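Local coordinates for hypothetical membrane spanning protein (Thermus thermophilus, PDB 2VPZ), which probably serves as the membrane-embedded, quinone-binding subunit of a polysulfide reductase-type complex, handing electrons from quinol to its partner subunits, at residues G146-A149 with G150-P153; L188-P191 with L192-P196. One frame throughout, in Å; residues are numbered along the deposited sequence.

Interaction 1. Residues G146-A149 with G150-P153; sequences GLMA and GLFP
Leu147 and Leu151 are joined first through the backbone, at the start of helix 148-166. The carbonyl oxygen of Leu147 accepts two N-H groups. Leu151 N reaches Leu147 O at 2.6 Å, coming in nearly end-on to the carbonyl with an almost straight N-H (168°). Gly150 N, 2.8 Å from Leu147 O, sits above the plane of the same carbonyl and makes a more bent bond. One residue further along, Phe152 N donates to Met148 O at 3.2 Å.

Apolar packing lines one flank of these turns. Met148 has its CG beside the backbone N (chi1 -62°) and its chain bends again at chi2 and chi3, which carries the thioether along the helix toward the next turn. Its terminal CE comes to 4.0 Å from Leu151 CD1, while its sulfur SD lies 4.1 Å from Phe152 CE1. The sulfur stands 5.3 Å from the centroid of the Phe152 ring, an oblique Met-aromatic contact in which the two side chains run alongside one another. Leu147 touches Leu151 more loosely, through their CD1 methyls. Leu242 of helix 227-245 packs on Met148, Leu151 and Phe152 together, and Arg239 of that helix hydrogen-bonds the Phe152 carbonyl oxygen. Ala149 leans on Thr193 of the second subunit, another copy of this protein.

At Pro153 the bonding pattern breaks. Its ring nitrogen has no hydrogen to give, and its CD instead presses against Ala149 O at 3.3 Å, where a regular helix would have an N-H donor. The helix is kinked at this point: a proline kink within a buried, predicted transmembrane helix, set one residue after a Met-aromatic pair.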
loop_
_atom_site.group_PDB
_atom_site.type_symbol
_atom_site.label_atom_id
_atom_site.label_comp_id
_atom_site.label_asym_id
_atom_site.label_seq_id
_atom_site.Cartn_x
_atom_site.Cartn_y
_atom_site.Cartn_z
ATOM N N GLY C 146 25.396 -8.833 13.390
ATOM C CA GLY C 146 26.811 -8.499 13.405
ATOM C C GLY C 146 27.707 -9.138 14.460
ATOM O O GLY C 146 28.836 -9.487 14.146
ATOM N N LEU C 147 27.216 -9.308 15.687
ATOM C CA LEU C 147 27.986 -9.945 16.787
ATOM C C LEU C 147 28.532 -11.366 16.450
ATOM O O LEU C 147 29.478 -11.848 17.087
ATOM C CB LEU C 147 27.187 -10.010 18.115
ATOM C CG LEU C 147 27.541 -9.247 19.399
ATOM C CD1 LEU C 147 26.768 -9.847 20.606
ATOM C CD2 LEU C 147 29.062 -9.282 19.691
ATOM N N MET C 148 27.894 -12.040 15.484
ATOM C CA MET C 148 28.280 -13.388 15.053
ATOM C C MET C 148 29.705 -13.321 14.475
ATOM O O MET C 148 30.463 -14.303 14.515
ATOM C CB MET C 148 27.321 -13.956 13.990
ATOM C CG MET C 148 25.863 -14.145 14.442
ATOM S SD MET C 148 25.678 -15.302 15.817
ATOM C CE MET C 148 25.108 -14.193 17.142
ATOM N N ALA C 149 30.050 -12.167 13.910
ATOM C CA ALA C 149 31.382 -11.941 13.375
ATOM C C ALA C 149 32.382 -11.696 14.553
ATOM O O ALA C 149 33.593 -11.707 14.347
ATOM C CB ALA C 149 31.398 -10.749 12.381
ATOM N N GLY C 150 31.862 -11.474 15.759
ATOM C CA GLY C 150 32.695 -11.285 16.930
ATOM C C GLY C 150 32.729 -12.525 17.816
ATOM O O GLY C 150 33.790 -12.941 18.335
ATOM N N LEU C 151 31.565 -13.142 17.996
ATOM C CA LEU C 151 31.399 -14.359 18.781
ATOM C C LEU C 151 32.096 -15.588 18.164
ATOM O O LEU C 151 32.678 -16.411 18.887
ATOM C CB LEU C 151 29.903 -14.674 19.001
ATOM C CG LEU C 151 29.181 -13.797 20.036
ATOM C CD1 LEU C 151 27.688 -14.174 20.138
ATOM C CD2 LEU C 151 29.871 -13.940 21.409
ATOM N N PHE C 152 32.089 -15.723 16.841
ATOM C CA PHE C 152 32.728 -16.898 16.304
ATOM C C PHE C 152 34.289 -16.914 16.371
ATOM O O PHE C 152 34.852 -17.953 16.732
ATOM C CB PHE C 152 32.054 -17.329 14.985
ATOM C CG PHE C 152 30.760 -18.140 15.181
ATOM C CD1 PHE C 152 29.634 -17.540 15.740
ATOM C CD2 PHE C 152 30.708 -19.519 14.882
ATOM C CE1 PHE C 152 28.462 -18.272 16.010
ATOM C CE2 PHE C 152 29.539 -20.278 15.147
ATOM C CZ PHE C 152 28.418 -19.652 15.712
ATOM N N PRO C 153 34.985 -15.786 16.045
ATOM C CA PRO C 153 36.454 -15.770 16.151
ATOM C C PRO C 153 36.981 -15.978 17.630
ATOM O O PRO C 153 37.917 -16.749 17.877
ATOM C CB PRO C 153 36.848 -14.404 15.601
ATOM C CG PRO C 153 35.830 -14.163 14.517
ATOM C CD PRO C 153 34.525 -14.764 15.089
#

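Interaction 2. Residues L188-P191 with L192-P196; sequences LLYP and LTLPP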
loop_
_atom_site.group_PDB
_atom_site.type_symbol
_atom_site.label_atom_id
_atom_site.label_comp_id
_atom_site.label_asym_id
_atom_site.label_seq_id
_atom_site.Cartn_x
_atom_site.Cartn_y
_atom_site.Cartn_z
ATOM N N LEU C 188 26.794 -12.769 26.874
ATOM C CA LEU C 188 25.806 -12.299 27.855
ATOM C C LEU C 188 25.082 -11.021 27.341
ATOM O O LEU C 188 23.888 -10.824 27.605
ATOM C CB LEU C 188 26.480 -12.012 29.226
ATOM C CG LEU C 188 25.580 -11.356 30.307
ATOM C CD1 LEU C 188 24.619 -12.405 30.893
ATOM C CD2 LEU C 188 26.438 -10.707 31.408
ATOM N N LEU C 189 25.789 -10.176 26.591
ATOM C CA LEU C 189 25.198 -8.949 26.040
ATOM C C LEU C 189 24.539 -9.218 24.665
ATOM O O LEU C 189 23.851 -8.362 24.120
ATOM C CB LEU C 189 26.253 -7.829 25.893
ATOM C CG LEU C 189 27.321 -7.646 26.996
ATOM C CD1 LEU C 189 28.443 -6.703 26.527
ATOM C CD2 LEU C 189 26.677 -7.123 28.291
ATOM N N TYR C 190 24.746 -10.405 24.116
ATOM C CA TYR C 190 24.165 -10.756 22.826
ATOM C C TYR C 190 22.620 -10.594 22.723
ATOM O O TYR C 190 22.142 -9.856 21.851
ATOM C CB TYR C 190 24.590 -12.166 22.374
ATOM C CG TYR C 190 23.753 -12.720 21.230
ATOM C CD1 TYR C 190 23.711 -12.083 19.982
ATOM C CD2 TYR C 190 22.977 -13.872 21.407
ATOM C CE1 TYR C 190 22.909 -12.583 18.929
ATOM C CE2 TYR C 190 22.170 -14.383 20.365
ATOM C CZ TYR C 190 22.134 -13.738 19.125
ATOM O OH TYR C 190 21.334 -14.239 18.113
ATOM N N PRO C 191 21.822 -11.261 23.612
ATOM C CA PRO C 191 20.345 -11.131 23.587
ATOM C C PRO C 191 19.786 -9.693 23.672
ATOM O O PRO C 191 18.686 -9.399 23.177
ATOM C CB PRO C 191 19.860 -11.971 24.774
ATOM C CG PRO C 191 20.988 -12.932 25.049
ATOM C CD PRO C 191 22.262 -12.198 24.654
ATOM N N LEU C 192 20.552 -8.821 24.326
ATOM C CA LEU C 192 20.186 -7.402 24.555
ATOM C C LEU C 192 20.393 -6.529 23.310
ATOM O O LEU C 192 20.001 -5.352 23.247
ATOM C CB LEU C 192 20.988 -6.826 25.751
ATOM C CG LEU C 192 20.826 -7.445 27.155
ATOM C CD1 LEU C 192 21.706 -6.708 28.204
ATOM C CD2 LEU C 192 19.335 -7.416 27.575
ATOM N N THR C 193 21.002 -7.155 22.314
ATOM C CA THR C 193 21.330 -6.558 21.037
ATOM C C THR C 193 20.255 -6.913 19.974
ATOM O O THR C 193 20.316 -6.451 18.824
ATOM C CB THR C 193 22.746 -7.102 20.602
ATOM O OG1 THR C 193 23.651 -6.020 20.396
ATOM C CG2 THR C 193 22.648 -8.014 19.368
ATOM N N LEU C 194 19.238 -7.665 20.357
ATOM C CA LEU C 194 18.198 -8.109 19.425
ATOM C C LEU C 194 16.852 -7.402 19.497
ATOM O O LEU C 194 16.525 -6.794 20.533
ATOM C CB LEU C 194 17.947 -9.642 19.586
ATOM C CG LEU C 194 19.088 -10.657 19.316
ATOM C CD1 LEU C 194 18.820 -12.053 19.911
ATOM C CD2 LEU C 194 19.329 -10.771 17.807
ATOM N N PRO C 195 16.086 -7.363 18.360
ATOM C CA PRO C 195 14.776 -6.686 18.409
ATOM C C PRO C 195 13.976 -7.596 19.420
ATOM O O PRO C 195 14.218 -8.816 19.489
ATOM C CB PRO C 195 14.215 -6.870 16.992
ATOM C CG PRO C 195 15.424 -7.026 16.092
ATOM C CD PRO C 195 16.573 -7.523 16.976
ATOM N N PRO C 196 13.024 -7.024 20.194
ATOM C CA PRO C 196 12.194 -7.763 21.156
ATOM C C PRO C 196 11.699 -9.192 20.781
ATOM O O PRO C 196 11.869 -10.155 21.551
ATOM C CB PRO C 196 11.032 -6.810 21.425
ATOM C CG PRO C 196 11.614 -5.428 21.219
ATOM C CD PRO C 196 12.631 -5.610 20.085
#
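A single 3-10 turn follows helix 175-189 and leads through Leu194 and Pro195 into helix 196-205, and across it the side chains of Tyr190 and Leu194 meet. The backbone closes the turn with three successive bonds between residues three apart. The middle one, Thr193 N to Tyr190 O at 3.0 Å, is of ordinary strength, its donor standing above the carbonyl plane. Those on either side, from Leu192 N to Leu189 O and from Leu194 N to Pro191 O, are weak.

Tyr190 has its CG anti to the backbone N (chi1 165°), and although its CB leaves the turn, the phenol end returns to the isobutyl group of Leu194. The two side chains run at a slant to each other. Leu194 CD1 approaches the ring obliquely and off-centre, 4.3 Å from its centroid and 30° from the normal, a CH-pi contact with CZ as its closest ring carbon at 3.8 Å. The other methyl, CD2, approaches Tyr190 OH at 4.0 Å. That hydroxyl is hydrogen-bonded to the carbonyl oxygen of Leu143, which fixes the far end of the ring. With an alanine in place of Leu194 both methyls are gone, which would probably leave the phenol of Tyr190 without its CH-pi partner and open a gap beside its ring.

Packing is tight at Thr193: CG2 lies only 3.1 Å from Tyr190 O, with chi1 at a nearly eclipsed -122°.

Pro195 takes the N-cap position of helix 196-205, whose Arg199 NE bonds back to Pro191 O. Leu202 of that helix and Tyr210 of helix 210-217 both pack on Tyr190 and Pro191, while Leu192 and Thr193 meet Leu133 and Gly146 of the second subunit, so the turn is wedged between two neighbouring helices and the dimer partner.

Interactions 1 and 2 lie in series along the chain, the first opening helix 148-166 and the second running off the end of helix 175-189, yet their centres are only about 13 Å apart. Tyr190 joins them directly: its CE1 is 3.3 Å from Met148 CE, and its CA is 3.5 Å from Leu147 CD1. Both also touch the second subunit, so this patch belongs to the interface between the two copies. Interaction 1 is the one nearer the quinone sites. The Phe152 side chain is about 9 Å from that of the ubiquinone-binding His21, and the Pro153 side chain about 9 Å from that of the menaquinone-binding Tyr130. Interaction 2 lies away from them.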